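Local coordinates for glutathione s-transferase S2 (Nilaparvata lugens, PDB 5H5L), which binds glutathione and acts as a prostaglandin D synthase of the sigma glutathione transferase family, probably also joining glutathione to electrophilic substrates, at residues L117-T120 / L121-T125; W83-L86 / M87-T90. One frame throughout, in Å; residues are numbered along the deposited sequence.

Contact 1 (L117-T120 / L121-T125); sequences LEET and LLNET
Glu118 and Leu122 make the apolar contact here. Their side chains run side by side, and CD1 of Leu122 rests 3.6 Å from CG of Glu118. With its CG anti to the backbone N (chi1 178°) and the chain extended beyond, Glu118 keeps its methylene carbon beside the leucine while OE2 goes on to accept a hydrogen bond from NE1 of Trp167. Trp167 also packs on Leu121 and Leu122.

Two acidic side chains also come close. OE2 of Glu119 and OE2 of Glu124 come within 3.8 Å, their carboxylate planes 72° apart. If both are ionised, they probably repel each other. OE1 of Glu124 also lies 3.5 Å from CG2 of Thr120.

The backbone bonds change pattern along the segment. Leu121 N donates to Leu117 O at 2.7 Å, and Leu122 N and Asn123 N donate in the same i+4 to i way, to Glu118 O and Glu119 O. Then Thr120 O takes two donors, Glu124 N at 2.8 Å and Thr125 N at 3.0 Å, which reach it from opposite faces of its carbonyl plane. The second bond spans five residues. This is a pi-type turn set within a longer alpha helix, residues 111-139 of the C-terminal glutathione transferase domain.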
ATOM      1  N   LEU B 117      12.106  13.414 -16.036  1.00 28.89           N
ATOM      2  CA  LEU B 117      11.559  12.311 -15.246  1.00 32.41           C
ATOM      3  C   LEU B 117      11.411  11.063 -16.096  1.00 25.93           C
ATOM      4  O   LEU B 117      11.825   9.974 -15.694  1.00 30.57           O
ATOM      5  CB  LEU B 117      10.218  12.709 -14.639  1.00 33.56           C
ATOM      6  CG  LEU B 117      10.318  13.829 -13.596  1.00 29.24           C
ATOM      7  CD1 LEU B 117       8.931  14.353 -13.245  1.00 34.18           C
ATOM      8  CD2 LEU B 117      11.047  13.361 -12.375  1.00 36.56           C
ATOM      9  N   GLU B 118      10.850  11.208 -17.299  1.00 29.52           N
ATOM     10  CA  GLU B 118      10.667  10.060 -18.182  1.00 21.57           C
ATOM     11  C   GLU B 118      11.992   9.386 -18.516  1.00 28.62           C
ATOM     12  O   GLU B 118      12.060   8.154 -18.593  1.00 25.94           O
ATOM     13  CB  GLU B 118       9.954  10.489 -19.457  1.00 27.36           C
ATOM     14  CG  GLU B 118       9.771   9.363 -20.463  1.00 31.93           C
ATOM     15  CD  GLU B 118       9.285   9.838 -21.817  1.00 37.74           C
ATOM     16  OE1 GLU B 118       9.618  10.975 -22.216  1.00 36.49           O
ATOM     17  OE2 GLU B 118       8.577   9.060 -22.489  1.00 42.31           O
ATOM     18  N   GLU B 119      13.053  10.169 -18.742  1.00 26.39           N
ATOM     19  CA  GLU B 119      14.364   9.586 -19.001  1.00 28.80           C
ATOM     20  C   GLU B 119      14.837   8.764 -17.808  1.00 27.22           C
ATOM     21  O   GLU B 119      15.307   7.626 -17.955  1.00 25.34           O
ATOM     22  CB  GLU B 119      15.379  10.690 -19.306  1.00 36.09           C
ATOM     23  CG  GLU B 119      16.859  10.232 -19.260  1.00 54.33           C
ATOM     24  CD  GLU B 119      17.554  10.474 -17.900  1.00 69.02           C
ATOM     25  OE1 GLU B 119      17.206  11.461 -17.204  1.00 68.44           O
ATOM     26  OE2 GLU B 119      18.464   9.681 -17.537  1.00 74.32           O
ATOM     27  N   THR B 120      14.792   9.354 -16.619  1.00 25.85           N
ATOM     28  CA  THR B 120      15.181   8.602 -15.425  1.00 32.22           C
ATOM     29  C   THR B 120      14.300   7.367 -15.269  1.00 23.97           C
ATOM     30  O   THR B 120      14.795   6.262 -15.020  1.00 23.58           O
ATOM     31  CB  THR B 120      15.089   9.505 -14.199  1.00 31.91           C
ATOM     32  OG1 THR B 120      15.967  10.625 -14.370  1.00 30.60           O
ATOM     33  CG2 THR B 120      15.462   8.748 -12.910  1.00 31.77           C
ATOM     34  N   LEU B 121      12.985   7.547 -15.442  1.00 21.95           N
ATOM     35  CA  LEU B 121      12.039   6.442 -15.369  1.00 30.65           C
ATOM     36  C   LEU B 121      12.417   5.328 -16.340  1.00 28.14           C
ATOM     37  O   LEU B 121      12.559   4.163 -15.956  1.00 22.35           O
ATOM     38  CB  LEU B 121      10.641   6.982 -15.662  1.00 24.11           C
ATOM     39  CG  LEU B 121       9.501   5.993 -15.742  1.00 26.28           C
ATOM     40  CD1 LEU B 121       9.370   5.197 -14.405  1.00 25.55           C
ATOM     41  CD2 LEU B 121       8.249   6.817 -16.045  1.00 31.05           C
ATOM     42  N   LEU B 122      12.636   5.669 -17.604  1.00 23.83           N
ATOM     43  CA  LEU B 122      12.865   4.613 -18.577  1.00 26.89           C
ATOM     44  C   LEU B 122      14.255   3.992 -18.464  1.00 27.33           C
ATOM     45  O   LEU B 122      14.400   2.785 -18.658  1.00 29.42           O
ATOM     46  CB  LEU B 122      12.624   5.154 -19.984  1.00 31.09           C
ATOM     47  CG  LEU B 122      11.191   5.465 -20.353  1.00 32.94           C
ATOM     48  CD1 LEU B 122      11.118   6.225 -21.678  1.00 36.92           C
ATOM     49  CD2 LEU B 122      10.428   4.151 -20.431  1.00 35.73           C
ATOM     50  N   ASN B 123      15.286   4.756 -18.127  1.00 30.20           N
ATOM     51  CA  ASN B 123      16.628   4.186 -18.152  1.00 30.18           C
ATOM     52  C   ASN B 123      17.211   3.835 -16.782  1.00 31.17           C
ATOM     53  O   ASN B 123      18.215   3.128 -16.738  1.00 24.90           O
ATOM     54  CB  ASN B 123      17.583   5.132 -18.895  1.00 50.18           C
ATOM     55  CG  ASN B 123      17.018   5.596 -20.254  1.00 55.61           C
ATOM     56  OD1 ASN B 123      16.104   4.985 -20.809  1.00 65.60           O
ATOM     57  ND2 ASN B 123      17.596   6.654 -20.801  1.00 65.16           N
ATOM     58  N   GLU B 124      16.606   4.263 -15.672  1.00 26.30           N
ATOM     59  CA  GLU B 124      17.052   3.805 -14.359  1.00 28.20           C
ATOM     60  C   GLU B 124      15.963   3.091 -13.563  1.00 24.66           C
ATOM     61  O   GLU B 124      16.163   1.940 -13.136  1.00 23.02           O
ATOM     62  CB  GLU B 124      17.621   5.004 -13.593  1.00 35.89           C
ATOM     63  CG  GLU B 124      19.089   5.325 -14.042  1.00 55.70           C
ATOM     64  CD  GLU B 124      19.256   6.714 -14.637  1.00 64.53           C
ATOM     65  OE1 GLU B 124      18.582   7.651 -14.157  1.00 69.77           O
ATOM     66  OE2 GLU B 124      20.064   6.868 -15.584  1.00 65.72           O
ATOM     67  N   THR B 125      14.781   3.693 -13.423  1.00 22.44           N
ATOM     68  CA  THR B 125      13.774   3.144 -12.520  1.00 25.35           C
ATOM     69  C   THR B 125      13.183   1.834 -13.033  1.00 17.49           C
ATOM     70  O   THR B 125      13.080   0.859 -12.279  1.00 17.51           O
ATOM     71  CB  THR B 125      12.673   4.160 -12.297  1.00 21.51           C
ATOM     72  OG1 THR B 125      13.269   5.383 -11.875  1.00 25.72           O
ATOM     73  CG2 THR B 125      11.705   3.687 -11.209  1.00 23.71           C
TER

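Contact 2 (W83-L86 / M87-T90); sequences WEDL and MIDT
Trp83 has its CG anti to the backbone N (chi1 -180°), and Met87, one turn later, bends at chi2 (-63°) and again at chi3. The two bends fold the methionine back, so that its thioether end lies against the indole. CE of Met87 sits over one face of the six-membered ring of Trp83, 3.9 Å from its centroid and 25° off the normal, in a CH-pi contact. CE of Met87 is displaced toward the rim, nearest CZ2 of Trp83 at 3.5 Å. SD meets the five-membered ring obliquely, 4.3 Å from its centroid, which makes this a Met-aromatic pair. CE of Met87 also touches CG of Leu86 at 3.9 Å, so the methyl has the leucine at its side as well as the indole face. With an alanine at the Trp83 position, CE and SD of Met87 would probably lose the face they rest on, and the thioether would be freer to turn.

The polar side of this part is acidic. One water donates to Asp85 OD1 at 2.8 Å and to Asp89 OD1 at 3.0 Å, joining two carboxylates that probably repel each other. Salt bridges probably offset this charge: Lys73 pairs with Asp85 OD2, Arg69 with Asp89 OD1, and Arg69 of the second subunit with Asp89 OD2.

Along the backbone, Asp89 N bonds to Asp85 O at 2.8 Å and Thr90 N to Leu86 O at 2.9 Å, as in a regular alpha helix.

This part of helix 82-106 meets helix 64-75 through the salt bridges of Lys73 and Arg69, and helix 151-164, where Trp151 of the same chain touches Ile88 and Asp89. It also faces the second subunit. Val61 and Cys62 on strand 59-62 of the second subunit meet Trp83 and Thr90, and Ala66 and Tyr70 on helix 64-75 of that subunit meet Asp89 and Leu86.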
ATOM      1  N   TRP B  83       2.350 -16.609   5.718  1.00 21.45           N
ATOM      2  CA  TRP B  83       3.599 -16.396   4.995  1.00 26.59           C
ATOM      3  C   TRP B  83       3.336 -16.261   3.509  1.00 20.53           C
ATOM      4  O   TRP B  83       3.915 -15.397   2.839  1.00 19.58           O
ATOM      5  CB  TRP B  83       4.580 -17.537   5.252  1.00 22.69           C
ATOM      6  CG  TRP B  83       5.860 -17.336   4.534  1.00 20.51           C
ATOM      7  CD1 TRP B  83       6.223 -17.880   3.351  1.00 18.65           C
ATOM      8  CD2 TRP B  83       6.950 -16.485   4.939  1.00 15.33           C
ATOM      9  NE1 TRP B  83       7.462 -17.430   2.985  1.00 23.47           N
ATOM     10  CE2 TRP B  83       7.927 -16.571   3.946  1.00 22.39           C
ATOM     11  CE3 TRP B  83       7.180 -15.668   6.047  1.00 23.80           C
ATOM     12  CZ2 TRP B  83       9.141 -15.882   4.024  1.00 24.35           C
ATOM     13  CZ3 TRP B  83       8.382 -14.982   6.129  1.00 23.75           C
ATOM     14  CH2 TRP B  83       9.349 -15.098   5.116  1.00 22.92           C
ATOM     15  N   GLU B  84       2.451 -17.097   2.975  1.00 16.98           N
ATOM     16  CA  GLU B  84       2.137 -17.009   1.557  1.00 16.02           C
ATOM     17  C   GLU B  84       1.470 -15.678   1.226  1.00 17.09           C
ATOM     18  O   GLU B  84       1.789 -15.063   0.200  1.00 14.91           O
ATOM     19  CB  GLU B  84       1.263 -18.192   1.125  1.00 17.36           C
ATOM     20  CG  GLU B  84       2.054 -19.456   1.004  1.00 23.87           C
ATOM     21  CD  GLU B  84       1.331 -20.525   0.233  1.00 29.53           C
ATOM     22  OE1 GLU B  84       0.144 -20.332  -0.120  1.00 21.61           O
ATOM     23  OE2 GLU B  84       1.987 -21.552  -0.026  1.00 37.42           O
ATOM     24  N   ASP B  85       0.568 -15.191   2.093  1.00 16.97           N
ATOM     25  CA  ASP B  85       0.009 -13.858   1.854  1.00 20.38           C
ATOM     26  C   ASP B  85       1.076 -12.774   1.955  1.00 11.51           C
ATOM     27  O   ASP B  85       1.030 -11.783   1.220  1.00 12.89           O
ATOM     28  CB  ASP B  85      -1.130 -13.553   2.831  1.00 18.63           C
ATOM     29  CG  ASP B  85      -2.441 -14.187   2.400  1.00 24.46           C
ATOM     30  OD1 ASP B  85      -2.755 -14.177   1.188  1.00 20.49           O
ATOM     31  OD2 ASP B  85      -3.161 -14.694   3.271  1.00 24.56           O
ATOM     32  N   LEU B  86       2.024 -12.919   2.883  1.00 15.27           N
ATOM     33  CA  LEU B  86       3.115 -11.954   2.958  1.00 15.54           C
ATOM     34  C   LEU B  86       3.886 -11.909   1.639  1.00 15.83           C
ATOM     35  O   LEU B  86       4.277 -10.839   1.173  1.00 13.72           O
ATOM     36  CB  LEU B  86       4.063 -12.287   4.094  1.00 11.67           C
ATOM     37  CG  LEU B  86       5.253 -11.359   4.322  1.00 17.11           C
ATOM     38  CD1 LEU B  86       4.825  -9.921   4.593  1.00  9.47           C
ATOM     39  CD2 LEU B  86       6.110 -11.890   5.489  1.00 19.28           C
ATOM     40  N   MET B  87       4.112 -13.060   1.028  1.00 12.88           N
ATOM     41  CA  MET B  87       4.850 -13.100  -0.225  1.00 15.97           C
ATOM     42  C   MET B  87       4.109 -12.392  -1.349  1.00 11.75           C
ATOM     43  O   MET B  87       4.740 -11.800  -2.234  1.00 14.64           O
ATOM     44  CB  MET B  87       5.144 -14.551  -0.595  1.00 18.66           C
ATOM     45  CG  MET B  87       6.061 -15.270   0.415  1.00 16.77           C
ATOM     46  SD  MET B  87       7.702 -14.562   0.546  1.00 20.05           S
ATOM     47  CE  MET B  87       7.519 -13.487   1.972  1.00 17.08           C
ATOM     48  N   ILE B  88       2.794 -12.404  -1.322  1.00 13.91           N
ATOM     49  CA  ILE B  88       2.012 -11.653  -2.299  1.00 11.57           C
ATOM     50  C   ILE B  88       2.052 -10.157  -1.976  1.00 11.79           C
ATOM     51  O   ILE B  88       2.335  -9.323  -2.843  1.00 11.55           O
ATOM     52  CB  ILE B  88       0.556 -12.150  -2.312  1.00 12.88           C
ATOM     53  CG1 ILE B  88       0.421 -13.628  -2.720  1.00 12.99           C
ATOM     54  CG2 ILE B  88      -0.277 -11.299  -3.266  1.00 11.53           C
ATOM     55  CD1 ILE B  88      -0.983 -14.183  -2.336  1.00 14.52           C
ATOM     56  N   ASP B  89       1.724  -9.814  -0.717  1.00 12.83           N
ATOM     57  CA  ASP B  89       1.587  -8.430  -0.262  1.00 12.18           C
ATOM     58  C   ASP B  89       2.873  -7.650  -0.454  1.00 10.45           C
ATOM     59  O   ASP B  89       2.836  -6.498  -0.904  1.00  9.88           O
ATOM     60  CB  ASP B  89       1.191  -8.388   1.223  1.00 11.10           C
ATOM     61  CG  ASP B  89      -0.236  -8.854   1.488  1.00 13.90           C
ATOM     62  OD1 ASP B  89      -1.023  -9.065   0.544  1.00 14.86           O
ATOM     63  OD2 ASP B  89      -0.552  -9.054   2.677  1.00 10.58           O
ATOM     64  N   THR B  90       4.029  -8.246  -0.096  1.00 11.03           N
ATOM     65  CA  THR B  90       5.288  -7.512  -0.216  1.00 11.69           C
ATOM     66  C   THR B  90       5.584  -7.144  -1.668  1.00 11.97           C
ATOM     67  O   THR B  90       6.024  -6.023  -1.945  1.00 14.59           O
ATOM     68  CB  THR B  90       6.465  -8.293   0.403  1.00 17.49           C
ATOM     69  OG1 THR B  90       7.615  -7.438   0.417  1.00 19.10           O
ATOM     70  CG2 THR B  90       6.804  -9.494  -0.383  1.00 13.62           C
TER
HETATM   71  O   HOH W   1      -2.634 -11.562   0.078  1.00 18.07           O

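In the fold
Both contacts are short runs, about two turns each, of long helices that follow each other in the chain. Contact 2 comes first, near the start of helix 82-106. Contact 1 follows on helix 111-139. Their centres are 28 Å apart and their nearest atoms about 14 Å, so they do not touch. Contact 2 is buried and faces the second subunit, so it forms part of the dimer interface. Contact 1 is at the surface, and no other chain of the assembly touches it. The later part of helix 82-106 still links the regions, since its Phe98 and Ser101 pack on Thr125. Neither contact contributes a residue to the glutathione pocket.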